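Local coordinates for inositol monophosphatase (Zymomonas mobilis, PDB 4N81), which probably hydrolyses phosphate monoesters such as inositol monophosphate in a magnesium-dependent reaction, at residues Ala99-Leu104 against Asn119-Gln124. Sequence-based numbering, arbitrary orientation.
Sequences ASFGTL and NQPIHQ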
ATOM      1  N   ALA A  99      -0.840  -4.585  -4.873  1.00  9.84           N
ATOM      2  CA  ALA A  99       0.352  -5.426  -5.108  1.00 10.39           C
ATOM      3  C   ALA A  99       1.359  -5.257  -3.964  1.00 10.90           C
ATOM      4  O   ALA A  99       2.582  -5.174  -4.189  1.00 12.27           O
ATOM      5  CB  ALA A  99       0.999  -5.051  -6.444  1.00 13.41           C
ATOM      6  N   SER A 100       0.862  -5.170  -2.742  1.00 12.68           N
ATOM      7  CA  SER A 100       1.769  -5.252  -1.580  1.00 12.74           C
ATOM      8  C   SER A 100       1.897  -6.671  -1.031  1.00 10.74           C
ATOM      9  O   SER A 100       2.667  -6.890  -0.098  1.00 13.38           O
ATOM     10  CB  SER A 100       1.243  -4.350  -0.454  1.00  8.84           C
ATOM     11  OG  SER A 100      -0.104  -4.756  -0.127  1.00 11.61           O
ATOM     12  N   PHE A 101       1.085  -7.614  -1.520  1.00  9.52           N
ATOM     13  CA  PHE A 101       1.150  -8.975  -1.008  1.00  9.37           C
ATOM     14  C   PHE A 101       2.436  -9.641  -1.468  1.00  9.65           C
ATOM     15  O   PHE A 101       3.033  -9.188  -2.435  1.00 12.89           O
ATOM     16  CB  PHE A 101      -0.055  -9.828  -1.460  1.00  9.84           C
ATOM     17  CG  PHE A 101      -0.028 -10.158  -2.912  1.00 12.73           C
ATOM     18  CD1 PHE A 101       0.551 -11.343  -3.363  1.00 11.78           C
ATOM     19  CD2 PHE A 101      -0.573  -9.289  -3.841  1.00 13.10           C
ATOM     20  CE1 PHE A 101       0.578 -11.639  -4.718  1.00 13.25           C
ATOM     21  CE2 PHE A 101      -0.510  -9.562  -5.193  1.00 10.78           C
ATOM     22  CZ  PHE A 101       0.059 -10.760  -5.633  1.00 11.34           C
ATOM     23  N   GLY A 102       2.873 -10.705  -0.774  1.00 10.18           N
ATOM     24  CA  GLY A 102       4.048 -11.452  -1.259  1.00 10.37           C
ATOM     25  C   GLY A 102       3.960 -12.942  -0.959  1.00 13.09           C
ATOM     26  O   GLY A 102       3.286 -13.376  -0.010  1.00 13.76           O
ATOM     27  N   THR A 103       4.652 -13.741  -1.765  1.00 11.70           N
ATOM     28  CA  THR A 103       4.824 -15.146  -1.427  1.00 12.47           C
ATOM     29  C   THR A 103       5.978 -15.183  -0.431  1.00 14.07           C
ATOM     30  O   THR A 103       7.043 -14.607  -0.678  1.00 13.41           O
ATOM     31  CB  THR A 103       5.209 -15.920  -2.684  1.00 13.38           C
ATOM     32  OG1 THR A 103       4.110 -15.880  -3.611  1.00 14.93           O
ATOM     33  CG2 THR A 103       5.569 -17.411  -2.337  1.00 14.39           C
ATOM     34  N   LEU A 104       5.804 -15.902   0.673  1.00 15.36           N
ATOM     35  CA  LEU A 104       6.900 -16.092   1.629  1.00 12.68           C
ATOM     36  C   LEU A 104       7.323 -17.542   1.596  1.00 14.08           C
ATOM     37  O   LEU A 104       6.463 -18.433   1.712  1.00 16.84           O
ATOM     38  CB  LEU A 104       6.415 -15.765   3.046  1.00 12.19           C
ATOM     39  CG  LEU A 104       5.795 -14.379   3.252  1.00 11.22           C
ATOM     40  CD1 LEU A 104       5.452 -14.116   4.734  1.00 10.93           C
ATOM     41  CD2 LEU A 104       6.825 -13.332   2.777  1.00 11.02           C
ATOM     42  N   ASN A 119       8.567 -12.673  -2.227  1.00 11.87           N
ATOM     43  CA  ASN A 119       8.474 -12.389  -3.648  1.00 14.20           C
ATOM     44  C   ASN A 119       7.176 -11.708  -3.991  1.00 13.29           C
ATOM     45  O   ASN A 119       6.110 -12.266  -3.721  1.00 13.17           O
ATOM     46  CB  ASN A 119       8.567 -13.675  -4.476  1.00 13.23           C
ATOM     47  CG  ASN A 119       8.661 -13.378  -5.985  1.00 15.92           C
ATOM     48  OD1 ASN A 119       9.613 -12.764  -6.428  1.00 15.64           O
ATOM     49  ND2 ASN A 119       7.649 -13.795  -6.760  1.00 14.07           N
ATOM     50  N   GLN A 120       7.265 -10.551  -4.644  1.00 11.46           N
ATOM     51  CA  GLN A 120       6.058  -9.843  -5.087  1.00 11.14           C
ATOM     52  C   GLN A 120       5.979 -10.186  -6.552  1.00 13.32           C
ATOM     53  O   GLN A 120       6.782  -9.693  -7.360  1.00 13.43           O
ATOM     54  CB  GLN A 120       6.300  -8.312  -4.904  1.00 10.58           C
ATOM     55  CG  GLN A 120       4.968  -7.556  -4.580  1.00 10.07           C
ATOM     56  CD  GLN A 120       3.877  -7.886  -5.597  1.00 10.44           C
ATOM     57  OE1 GLN A 120       4.078  -7.739  -6.803  1.00 10.97           O
ATOM     58  NE2 GLN A 120       2.739  -8.344  -5.121  1.00 10.47           N
ATOM     59  N   PRO A 121       4.991 -11.039  -6.928  1.00 13.68           N
ATOM     60  CA  PRO A 121       5.016 -11.583  -8.292  1.00 13.12           C
ATOM     61  C   PRO A 121       4.442 -10.644  -9.334  1.00 14.67           C
ATOM     62  O   PRO A 121       4.591 -10.935 -10.527  1.00 17.66           O
ATOM     63  CB  PRO A 121       4.171 -12.851  -8.183  1.00 13.57           C
ATOM     64  CG  PRO A 121       3.187 -12.544  -7.006  1.00 12.76           C
ATOM     65  CD  PRO A 121       4.049 -11.755  -6.039  1.00 12.50           C
ATOM     66  N   ILE A 122       3.779  -9.551  -8.915  1.00 13.19           N
ATOM     67  CA  ILE A 122       3.211  -8.644  -9.922  1.00 14.39           C
ATOM     68  C   ILE A 122       4.304  -7.689 -10.396  1.00 15.38           C
ATOM     69  O   ILE A 122       4.533  -7.528 -11.599  1.00 17.15           O
ATOM     70  CB  ILE A 122       2.003  -7.833  -9.332  1.00 14.53           C
ATOM     71  CG1 ILE A 122       0.989  -8.807  -8.693  1.00 11.89           C
ATOM     72  CG2 ILE A 122       1.328  -6.945 -10.440  1.00 16.25           C
ATOM     73  CD1 ILE A 122       0.541  -9.978  -9.620  1.00 12.72           C
ATOM     74  N   HIS A 123       4.997  -7.071  -9.452  1.00 13.83           N
ATOM     75  CA  HIS A 123       6.100  -6.147  -9.820  1.00 15.81           C
ATOM     76  C   HIS A 123       7.483  -6.728  -9.879  1.00 15.79           C
ATOM     77  O   HIS A 123       8.446  -6.027 -10.201  1.00 13.91           O
ATOM     78  CB  HIS A 123       5.982  -4.851  -9.031  1.00 16.56           C
ATOM     79  CG  HIS A 123       4.725  -4.119  -9.412  1.00 20.37           C
ATOM     80  ND1 HIS A 123       3.800  -3.674  -8.490  1.00 23.20           N
ATOM     81  CD2 HIS A 123       4.201  -3.864 -10.642  1.00 23.73           C
ATOM     82  CE1 HIS A 123       2.781  -3.128  -9.137  1.00 19.95           C
ATOM     83  NE2 HIS A 123       2.987  -3.251 -10.440  1.00 31.34           N
ATOM     84  N   GLN A 124       7.565  -8.028  -9.622  1.00 13.38           N
ATOM     85  CA  GLN A 124       8.847  -8.748  -9.686  1.00 16.46           C
ATOM     86  C   GLN A 124       9.883  -8.120  -8.748  1.00 16.19           C
ATOM     87  O   GLN A 124      10.935  -7.645  -9.178  1.00 16.95           O
ATOM     88  CB  GLN A 124       9.393  -8.779 -11.118  1.00 23.23           C
ATOM     89  CG  GLN A 124       8.332  -8.996 -12.154  1.00 36.88           C
ATOM     90  CD  GLN A 124       8.014 -10.423 -12.294  1.00 48.28           C
ATOM     91  OE1 GLN A 124       7.757 -11.113 -11.300  1.00 53.91           O
ATOM     92  NE2 GLN A 124       8.060 -10.915 -13.534  1.00 50.37           N
TER
HETATM   93  O   HOH W   1       4.627  -3.817  -5.510  1.00 25.45           O
HETATM   94  O   HOH W   2       5.638 -15.698  -5.898  1.00 16.58           O
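Thr103 and Asn119 form an antiparallel hydrogen-bonded pair, with Thr103 N to Asn119 O and Asn119 N to Thr103 O each 2.9 Å. Their side chains share one face of the sheet, where a water donates to Thr103 OG1 and accepts from Asn119 ND2; Thr103 OG1 also bonds Pro87 O, and Asn119 OD1 bonds Arg126 NE. Beyond this pair, a fold at chi2 (-52°) turns the Gln120 amide so that NE2 donates to Phe101 O at 2.8 Å while OE1 faces its own turn. There His123 N comes in almost straight on the carbonyl (2.9 Å), whereas Ile122 N sits above its plane with a bent N-H (133°). NE2 also lies 3.4 Å above the centre of the Phe101 ring, amide and ring almost perpendicular. With an alanine at Gln120, Phe101 O and both turn amides are likely to lose these mates, and the ring the nitrogen over its face. Apolar contacts run from Phe101 CE1 to Pro121 CG (3.6 Å) and Phe101 CZ to Ile122 CG1 (3.7 Å). Ala99 CB lies 3.7 Å from His123 ND1, and a water joins Ala99 O to that nitrogen; the imidazole stacks on His123 of the second subunit. The contact lies at the open end of the 102-109/112-120 beta hairpin, beside Ile88 and Asp89 of the predicted magnesium site.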